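PDB 5UAO: tryptophane-5-halogenase from Microbispora sp. ATCC PTA-5024, which is a flavin-dependent halogenase that probably chlorinates C5 of tryptophan in a lanthipeptide precursor during biosynthesis of the antibiotic NAI-107. Local coordinates for residues Y77-M80 against F81-Y85; L359-I362 against A363-V366; P516-N519 against A520-L523. One frame throughout, in Å; residues are numbered along the deposited sequence.

Interaction 1: residues Y77-M80 against F81-Y85; sequences YMVM and FLHHY
Met80 O is shared by two backbone donors: His84 N binds it at 2.7 Å, and Tyr85 N adds a weak bond at 3.4 Å, as the turn at 81-85 widens to a pi-type one. Upstream the spacing is regular, Phe81 N meeting Tyr77 O at 3.0 Å with an N-H...O angle of 171°. The side chains sort themselves by helix face. Met78 and Phe81 run side by side; with CG anti to the backbone N (chi1 -155°) and a bend at chi2, Met78 brings CE to 3.7 Å from Phe81 CD2 and its sulfur obliquely to the ring, a Met-aromatic contact. Both residues lean on Ala363 of helix 358-372. On another face the His83 ring passes close to Val79, its CD2 3.2 Å from Val79 O, while its two nitrogens bond Tyr174 OH and Ile88 O. A leucine in its place would probably leave Tyr174 and the Ile88 carbonyl without this partner and remove the ring atoms that meet Val79 O and CG1. His84 reaches instead for Ala530 O. This is a largely buried helix ending in a pi-type turn, packed against helices 39-51 and 358-372 near the FAD.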
loop_
_atom_site.group_PDB
_atom_site.type_symbol
_atom_site.label_atom_id
_atom_site.label_comp_id
_atom_site.label_asym_id
_atom_site.label_seq_id
_atom_site.Cartn_x
_atom_site.Cartn_y
_atom_site.Cartn_z
ATOM N N TYR A 77 -17.504 -6.620 1.253
ATOM C CA TYR A 77 -16.558 -7.661 1.708
ATOM C C TYR A 77 -17.132 -8.659 2.691
ATOM O O TYR A 77 -16.780 -9.865 2.747
ATOM C CB TYR A 77 -15.359 -6.966 2.347
ATOM C CG TYR A 77 -14.259 -7.888 2.726
ATOM C CD1 TYR A 77 -13.412 -8.382 1.736
ATOM C CD2 TYR A 77 -14.041 -8.281 4.051
ATOM C CE1 TYR A 77 -12.359 -9.234 2.028
ATOM C CE2 TYR A 77 -13.000 -9.169 4.358
ATOM C CZ TYR A 77 -12.170 -9.648 3.327
ATOM O OH TYR A 77 -11.117 -10.505 3.512
ATOM N N MET A 78 -18.027 -8.140 3.532
ATOM C CA MET A 78 -18.596 -8.942 4.594
ATOM C C MET A 78 -19.379 -10.105 4.031
ATOM O O MET A 78 -19.517 -11.171 4.696
ATOM C CB MET A 78 -19.488 -8.109 5.501
ATOM C CG MET A 78 -19.623 -8.673 6.874
ATOM S SD MET A 78 -18.065 -8.749 7.778
ATOM C CE MET A 78 -18.531 -9.696 9.213
ATOM N N VAL A 79 -19.971 -9.924 2.863
ATOM C CA VAL A 79 -20.657 -11.050 2.207
ATOM C C VAL A 79 -19.762 -12.257 1.927
ATOM O O VAL A 79 -20.143 -13.425 2.233
ATOM C CB VAL A 79 -21.326 -10.595 0.902
ATOM C CG1 VAL A 79 -22.015 -11.761 0.203
ATOM C CG2 VAL A 79 -22.351 -9.476 1.214
ATOM N N MET A 80 -18.570 -12.001 1.381
ATOM C CA MET A 80 -17.554 -13.022 1.242
ATOM C C MET A 80 -17.021 -13.608 2.507
ATOM O O MET A 80 -16.804 -14.842 2.609
ATOM C CB MET A 80 -16.424 -12.529 0.359
ATOM C CG MET A 80 -16.850 -12.323 -1.078
ATOM S SD MET A 80 -15.437 -11.952 -2.137
ATOM C CE MET A 80 -15.164 -10.268 -1.635
ATOM N N PHE A 81 -16.743 -12.762 3.489
ATOM C CA PHE A 81 -16.340 -13.256 4.796
ATOM C C PHE A 81 -17.326 -14.241 5.408
ATOM O O PHE A 81 -16.969 -15.365 5.803
ATOM C CB PHE A 81 -16.088 -12.049 5.735
ATOM C CG PHE A 81 -15.559 -12.433 7.070
ATOM C CD1 PHE A 81 -14.219 -12.573 7.284
ATOM C CD2 PHE A 81 -16.417 -12.587 8.121
ATOM C CE1 PHE A 81 -13.748 -12.977 8.540
ATOM C CE2 PHE A 81 -15.970 -12.982 9.350
ATOM C CZ PHE A 81 -14.625 -13.156 9.570
ATOM N N LEU A 82 -18.598 -13.874 5.411
ATOM C CA LEU A 82 -19.580 -14.742 6.001
ATOM C C LEU A 82 -19.624 -16.077 5.268
ATOM O O LEU A 82 -19.583 -17.145 5.904
ATOM C CB LEU A 82 -20.989 -14.102 6.048
ATOM C CG LEU A 82 -21.128 -12.866 6.977
ATOM C CD1 LEU A 82 -22.401 -12.098 6.645
ATOM C CD2 LEU A 82 -21.061 -13.242 8.460
ATOM N N HIS A 83 -19.765 -16.029 3.947
ATOM C CA HIS A 83 -20.045 -17.225 3.250
ATOM C C HIS A 83 -18.773 -18.074 2.932
ATOM O O HIS A 83 -18.847 -19.321 2.983
ATOM C CB HIS A 83 -20.896 -16.982 2.028
ATOM C CG HIS A 83 -22.229 -16.333 2.323
ATOM N ND1 HIS A 83 -23.123 -16.838 3.240
ATOM C CD2 HIS A 83 -22.762 -15.173 1.863
ATOM C CE1 HIS A 83 -24.169 -16.016 3.326
ATOM N NE2 HIS A 83 -23.986 -15.015 2.474
ATOM N N HIS A 84 -17.676 -17.433 2.565
ATOM C CA HIS A 84 -16.483 -18.129 2.158
ATOM C C HIS A 84 -15.636 -18.427 3.389
ATOM O O HIS A 84 -15.357 -19.574 3.660
ATOM C CB HIS A 84 -15.681 -17.390 1.115
ATOM C CG HIS A 84 -16.282 -17.417 -0.251
ATOM N ND1 HIS A 84 -16.516 -18.587 -0.934
ATOM C CD2 HIS A 84 -16.704 -16.413 -1.067
ATOM C CE1 HIS A 84 -17.056 -18.313 -2.115
ATOM N NE2 HIS A 84 -17.164 -17.003 -2.227
ATOM N N TYR A 85 -15.288 -17.423 4.176
ATOM C CA TYR A 85 -14.353 -17.632 5.247
ATOM C C TYR A 85 -14.982 -18.438 6.342
ATOM O O TYR A 85 -14.343 -19.383 6.881
ATOM C CB TYR A 85 -13.891 -16.309 5.813
ATOM C CG TYR A 85 -12.634 -16.368 6.641
ATOM C CD1 TYR A 85 -11.379 -16.408 6.021
ATOM C CD2 TYR A 85 -12.683 -16.243 8.019
ATOM C CE1 TYR A 85 -10.208 -16.378 6.766
ATOM C CE2 TYR A 85 -11.546 -16.229 8.778
ATOM C CZ TYR A 85 -10.319 -16.323 8.155
ATOM O OH TYR A 85 -9.209 -16.324 8.914
#

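Interaction 2: residues L359-I362 against A363-V366; sequences LLMI and ATAV. With FAD (flavin-adenine dinucleotide), chain E.
The flavin end of the FAD pocket meets the start of helix 358-372 at Leu359, whose backbone N donates to FAD O2 at 2.7 Å with an N-H...O angle of 158°. Leu359 also lays its side chain by that oxygen, CB approaching FAD O2 to 3.2 Å. The helix behind this bond is regular: Ala363 N returns to Leu359 O at 2.8 Å, tying the flavin-binding residue into the first turns. At the next residue, Leu360 O takes two bonds from a single residue, from Thr364 N and from Thr364 OG1, the latter at 2.9 Å. The two donors come from opposite faces of the carbonyl plane. The second bond gives a buried hydroxyl an acceptor within its own helix. With OG1 anti to its carbonyl carbon (chi1 -58°), the hydroxyl is directed back up the helix to that acceptor. Met361, bent at chi2 and chi3, runs alongside Thr364 and brings SD to 4.1 Å from OG1; both residues touch Arg393 of helix 383-406. On the face turned to helix 39-51, Ile362 CG2 lies 4.2 Å from Val366 CG2, the two branched side chains crossing obliquely. Small Ala363 admits Met78 and Phe81 of helix 76-85. A buried helix that presents a backbone amide near its N-terminal end to the flavin O2 carbonyl is a familiar feature of flavoprotein cofactor sites, here in a tryptophan halogenase.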
loop_
_atom_site.group_PDB
_atom_site.type_symbol
_atom_site.label_atom_id
_atom_site.label_comp_id
_atom_site.label_asym_id
_atom_site.label_seq_id
_atom_site.Cartn_x
_atom_site.Cartn_y
_atom_site.Cartn_z
ATOM N N LEU A 359 -18.170 -4.039 11.437
ATOM C CA LEU A 359 -18.102 -5.460 11.077
ATOM C C LEU A 359 -16.912 -5.760 10.137
ATOM O O LEU A 359 -16.242 -6.801 10.244
ATOM C CB LEU A 359 -19.401 -5.948 10.467
ATOM C CG LEU A 359 -20.368 -6.670 11.457
ATOM C CD1 LEU A 359 -20.389 -6.047 12.777
ATOM C CD2 LEU A 359 -21.804 -6.779 10.998
ATOM N N LEU A 360 -16.651 -4.844 9.236
ATOM C CA LEU A 360 -15.485 -4.959 8.387
ATOM C C LEU A 360 -14.241 -5.064 9.193
ATOM O O LEU A 360 -13.366 -5.863 8.903
ATOM C CB LEU A 360 -15.386 -3.716 7.478
ATOM C CG LEU A 360 -14.108 -3.549 6.636
ATOM C CD1 LEU A 360 -13.885 -4.699 5.657
ATOM C CD2 LEU A 360 -14.141 -2.278 5.840
ATOM N N MET A 361 -14.076 -4.177 10.169
ATOM C CA MET A 361 -12.877 -4.195 10.982
ATOM C C MET A 361 -12.763 -5.366 11.950
ATOM O O MET A 361 -11.624 -5.752 12.354
ATOM C CB MET A 361 -12.730 -2.856 11.688
ATOM C CG MET A 361 -12.338 -1.752 10.726
ATOM S SD MET A 361 -11.054 -2.106 9.452
ATOM C CE MET A 361 -9.608 -2.467 10.478
ATOM N N ILE A 362 -13.915 -5.866 12.386
ATOM C CA ILE A 362 -13.963 -7.087 13.152
ATOM C C ILE A 362 -13.421 -8.168 12.228
ATOM O O ILE A 362 -12.514 -8.924 12.606
ATOM C CB ILE A 362 -15.356 -7.437 13.665
ATOM C CG1 ILE A 362 -15.638 -6.609 14.922
ATOM C CG2 ILE A 362 -15.467 -8.931 13.979
ATOM C CD1 ILE A 362 -17.082 -6.471 15.320
ATOM N N ALA A 363 -13.994 -8.264 11.013
ATOM C CA ALA A 363 -13.598 -9.342 10.102
ATOM C C ALA A 363 -12.067 -9.281 9.797
ATOM O O ALA A 363 -11.323 -10.313 9.683
ATOM C CB ALA A 363 -14.401 -9.264 8.839
ATOM N N THR A 364 -11.560 -8.079 9.623
ATOM C CA THR A 364 -10.148 -7.896 9.348
ATOM C C THR A 364 -9.290 -8.337 10.519
ATOM O O THR A 364 -8.292 -9.045 10.325
ATOM C CB THR A 364 -9.841 -6.365 9.067
ATOM O OG1 THR A 364 -10.629 -5.876 7.957
ATOM C CG2 THR A 364 -8.427 -6.173 8.781
ATOM N N ALA A 365 -9.645 -7.913 11.743
ATOM C CA ALA A 365 -8.951 -8.362 12.958
ATOM C C ALA A 365 -8.986 -9.890 13.117
ATOM O O ALA A 365 -7.971 -10.515 13.467
ATOM C CB ALA A 365 -9.561 -7.685 14.202
ATOM N N VAL A 366 -10.136 -10.484 12.827
ATOM C CA VAL A 366 -10.267 -11.962 12.849
ATOM C C VAL A 366 -9.314 -12.639 11.878
ATOM O O VAL A 366 -8.673 -13.652 12.219
ATOM C CB VAL A 366 -11.706 -12.378 12.613
ATOM C CG1 VAL A 366 -11.881 -13.884 12.454
ATOM C CG2 VAL A 366 -12.562 -11.950 13.818
HETATM P PA FAD E . -20.532 -5.985 22.587
HETATM O O1A FAD E . -21.679 -6.222 21.604
HETATM O O2A FAD E . -20.500 -4.778 23.543
HETATM O O5B FAD E . -20.236 -7.337 23.405
HETATM C C5B FAD E . -19.461 -7.430 24.582
HETATM C C4B FAD E . -19.630 -8.837 25.126
HETATM O O4B FAD E . -18.632 -8.864 26.149
HETATM C C3B FAD E . -20.973 -9.199 25.792
HETATM O O3B FAD E . -21.434 -10.604 25.458
HETATM C C2B FAD E . -20.672 -9.085 27.290
HETATM O O2B FAD E . -21.515 -9.925 28.178
HETATM C C1B FAD E . -19.199 -9.493 27.302
HETATM N N9A FAD E . -18.524 -9.054 28.548
HETATM C C8A FAD E . -18.200 -7.772 28.893
HETATM N N7A FAD E . -17.572 -7.777 30.102
HETATM C C5A FAD E . -17.528 -9.066 30.521
HETATM C C6A FAD E . -17.062 -9.731 31.732
HETATM N N6A FAD E . -16.484 -8.996 32.728
HETATM N N1A FAD E . -17.174 -11.051 31.783
HETATM C C2A FAD E . -17.713 -11.789 30.793
HETATM N N3A FAD E . -18.182 -11.231 29.676
HETATM C C4A FAD E . -18.113 -9.897 29.506
HETATM N N1 FAD E . -21.026 -1.882 12.971
HETATM C C2 FAD E . -21.365 -2.180 11.671
HETATM O O2 FAD E . -20.681 -3.020 11.002
HETATM N N3 FAD E . -22.441 -1.603 11.071
HETATM C C4 FAD E . -23.244 -0.715 11.689
HETATM O O4 FAD E . -24.214 -0.220 11.033
HETATM C C4X FAD E . -22.921 -0.360 13.112
HETATM N N5 FAD E . -23.614 0.570 13.826
HETATM C C5X FAD E . -23.305 0.881 15.108
HETATM C C6 FAD E . -24.057 1.839 15.776
HETATM C C7 FAD E . -23.753 2.210 17.074
HETATM C C7M FAD E . -24.557 3.221 17.838
HETATM C C8 FAD E . -22.660 1.546 17.780
HETATM C C8M FAD E . -22.349 1.954 19.205
HETATM C C9 FAD E . -21.903 0.599 17.113
HETATM C C9A FAD E . -22.146 0.230 15.788
HETATM N N10 FAD E . -21.348 -0.739 15.085
HETATM C C10 FAD E . -21.731 -1.018 13.734
HETATM C "C1'" FAD E . -20.226 -1.548 15.653
HETATM C "C2'" FAD E . -20.911 -2.976 15.902
HETATM O "O2'" FAD E . -22.056 -2.619 16.666
HETATM C "C3'" FAD E . -20.558 -4.172 16.858
HETATM O "O3'" FAD E . -21.559 -5.200 17.207
HETATM C "C4'" FAD E . -20.566 -3.654 18.266
HETATM O "O4'" FAD E . -20.738 -2.204 18.291
HETATM C "C5'" FAD E . -19.342 -4.284 18.933
HETATM O "O5'" FAD E . -19.549 -5.651 19.140
HETATM P P FAD E . -18.667 -6.259 20.376
HETATM O O1P FAD E . -17.285 -5.769 20.296
HETATM O O2P FAD E . -18.908 -7.754 20.208
HETATM O O3P FAD E . -19.141 -5.704 21.772
#

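Interaction 3: residues P516-N519 against A520-L523; sequences PCLN and AELL
The amide of Asn519 and the carboxylate of Glu521 are the flat groups here, and within the turn each has an apolar neighbour at an oxygen. Leu522 runs beside Asn519, pointing the same way, and its CD2 comes to 3.7 Å from Asn519 OD1. Beyond the turn, Tyr512 and, from helix 90-97, Pro90 and Tyr94 pack against the same asparagine. Glu521 lies likewise alongside Leu518, with OE2 4.1 Å from Leu518 CD2. Its first torsion (chi1 77°) places CG between the backbone N and the carbonyl carbon, a crowded position that presses CG to 3.1 Å from Leu518 O; beyond CG the chain is extended and takes the carboxylate back beside the Leu518 side chain. The backbone supplies the polar ties. Ala520 N binds Pro516 O at 3.1 Å in the carbonyl plane, and Glu521 N reaches Cys517 O at 3.0 Å from above its plane. Leu522 N then takes Leu518 O at a longer 3.3 Å, and Leu523 N takes Asn519 O. Asp515 OD1 accepts from Cys517 N at the start of the helix. Leu522 is buried against Phe172 and Trp529, and Leu523 packs on His83 and His84, whereas Pro516, Cys517 and Ala520 are exposed. Cohesion within this short helix therefore rests on successive backbone bonds and van der Waals contact, with the asparagine and glutamate heads contributing no polar bond to one another.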
loop_
_atom_site.group_PDB
_atom_site.type_symbol
_atom_site.label_atom_id
_atom_site.label_comp_id
_atom_site.label_asym_id
_atom_site.label_seq_id
_atom_site.Cartn_x
_atom_site.Cartn_y
_atom_site.Cartn_z
ATOM N N PRO A 516 -32.336 -21.201 -4.328
ATOM C CA PRO A 516 -30.992 -21.180 -3.763
ATOM C C PRO A 516 -29.853 -21.044 -4.754
ATOM O O PRO A 516 -28.744 -20.708 -4.353
ATOM C CB PRO A 516 -30.867 -22.545 -3.048
ATOM C CG PRO A 516 -32.255 -23.074 -2.922
ATOM C CD PRO A 516 -33.011 -22.499 -4.092
ATOM N N CYS A 517 -30.098 -21.310 -6.035
ATOM C CA CYS A 517 -29.060 -21.228 -7.039
ATOM C C CYS A 517 -28.738 -19.806 -7.384
ATOM O O CYS A 517 -27.718 -19.563 -7.954
ATOM C CB CYS A 517 -29.468 -21.987 -8.310
ATOM S SG CYS A 517 -29.906 -23.681 -7.869
ATOM N N LEU A 518 -29.604 -18.842 -7.061
ATOM C CA LEU A 518 -29.181 -17.444 -7.244
ATOM C C LEU A 518 -27.952 -17.061 -6.377
ATOM O O LEU A 518 -26.958 -16.485 -6.879
ATOM C CB LEU A 518 -30.357 -16.501 -7.015
ATOM C CG LEU A 518 -31.334 -16.616 -8.182
ATOM C CD1 LEU A 518 -32.709 -16.134 -7.770
ATOM C CD2 LEU A 518 -30.841 -15.866 -9.410
ATOM N N ASN A 519 -28.040 -17.382 -5.094
ATOM C CA ASN A 519 -26.900 -17.242 -4.217
ATOM C C ASN A 519 -25.757 -18.164 -4.596
ATOM O O ASN A 519 -24.606 -17.756 -4.483
ATOM C CB ASN A 519 -27.289 -17.447 -2.752
ATOM C CG ASN A 519 -27.692 -16.113 -2.076
ATOM O OD1 ASN A 519 -27.142 -15.058 -2.395
ATOM N ND2 ASN A 519 -28.691 -16.165 -1.265
ATOM N N ALA A 520 -26.057 -19.398 -5.049
ATOM C CA ALA A 520 -24.968 -20.297 -5.416
ATOM C C ALA A 520 -24.167 -19.711 -6.543
ATOM O O ALA A 520 -22.947 -19.856 -6.557
ATOM C CB ALA A 520 -25.481 -21.694 -5.829
ATOM N N GLU A 521 -24.817 -19.091 -7.530
ATOM C CA GLU A 521 -24.030 -18.516 -8.655
ATOM C C GLU A 521 -23.189 -17.308 -8.191
ATOM O O GLU A 521 -22.071 -17.103 -8.666
ATOM C CB GLU A 521 -24.910 -18.167 -9.860
ATOM C CG GLU A 521 -25.710 -16.888 -9.712
ATOM C CD GLU A 521 -26.551 -16.548 -10.938
ATOM O OE1 GLU A 521 -26.673 -17.426 -11.826
ATOM O OE2 GLU A 521 -27.118 -15.419 -10.987
ATOM N N LEU A 522 -23.722 -16.557 -7.230
ATOM C CA LEU A 522 -22.995 -15.397 -6.620
ATOM C C LEU A 522 -21.682 -15.866 -5.992
ATOM O O LEU A 522 -20.614 -15.263 -6.180
ATOM C CB LEU A 522 -23.874 -14.728 -5.557
ATOM C CG LEU A 522 -23.188 -13.628 -4.735
ATOM C CD1 LEU A 522 -22.776 -12.451 -5.564
ATOM C CD2 LEU A 522 -24.109 -13.218 -3.591
ATOM N N LEU A 523 -21.749 -16.977 -5.290
ATOM C CA LEU A 523 -20.565 -17.481 -4.572
ATOM C C LEU A 523 -19.637 -18.426 -5.359
ATOM O O LEU A 523 -18.476 -18.552 -5.028
ATOM C CB LEU A 523 -20.994 -18.085 -3.253
ATOM C CG LEU A 523 -21.682 -17.032 -2.345
ATOM C CD1 LEU A 523 -22.498 -17.731 -1.262
ATOM C CD2 LEU A 523 -20.711 -16.092 -1.713
#

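Three helical segments illustrate how one backbone pattern serves different depths of a fold. Interaction 2 is wholly buried and touches the cofactor; interaction 1, partly buried, packs against it, Met78 SD lying 3.8 Å from Ala363 CB. Interaction 3 lies farthest out, its centre about 23 Å from that of the chain, yet it abuts the far end of helix 76-85, where Leu523 CD1 sits 3.7 Å from His83 CB. Helix 76-85 thus bridges the other two, whose nearest atoms are about 14 Å apart. Chemistry follows depth: small and aliphatic residues and an internally bonded threonine in the helix that reaches the flavin, sulfur and aromatic groups with histidines bonded to other parts of the chain, and exposed residues beside packed leucines in 516-523.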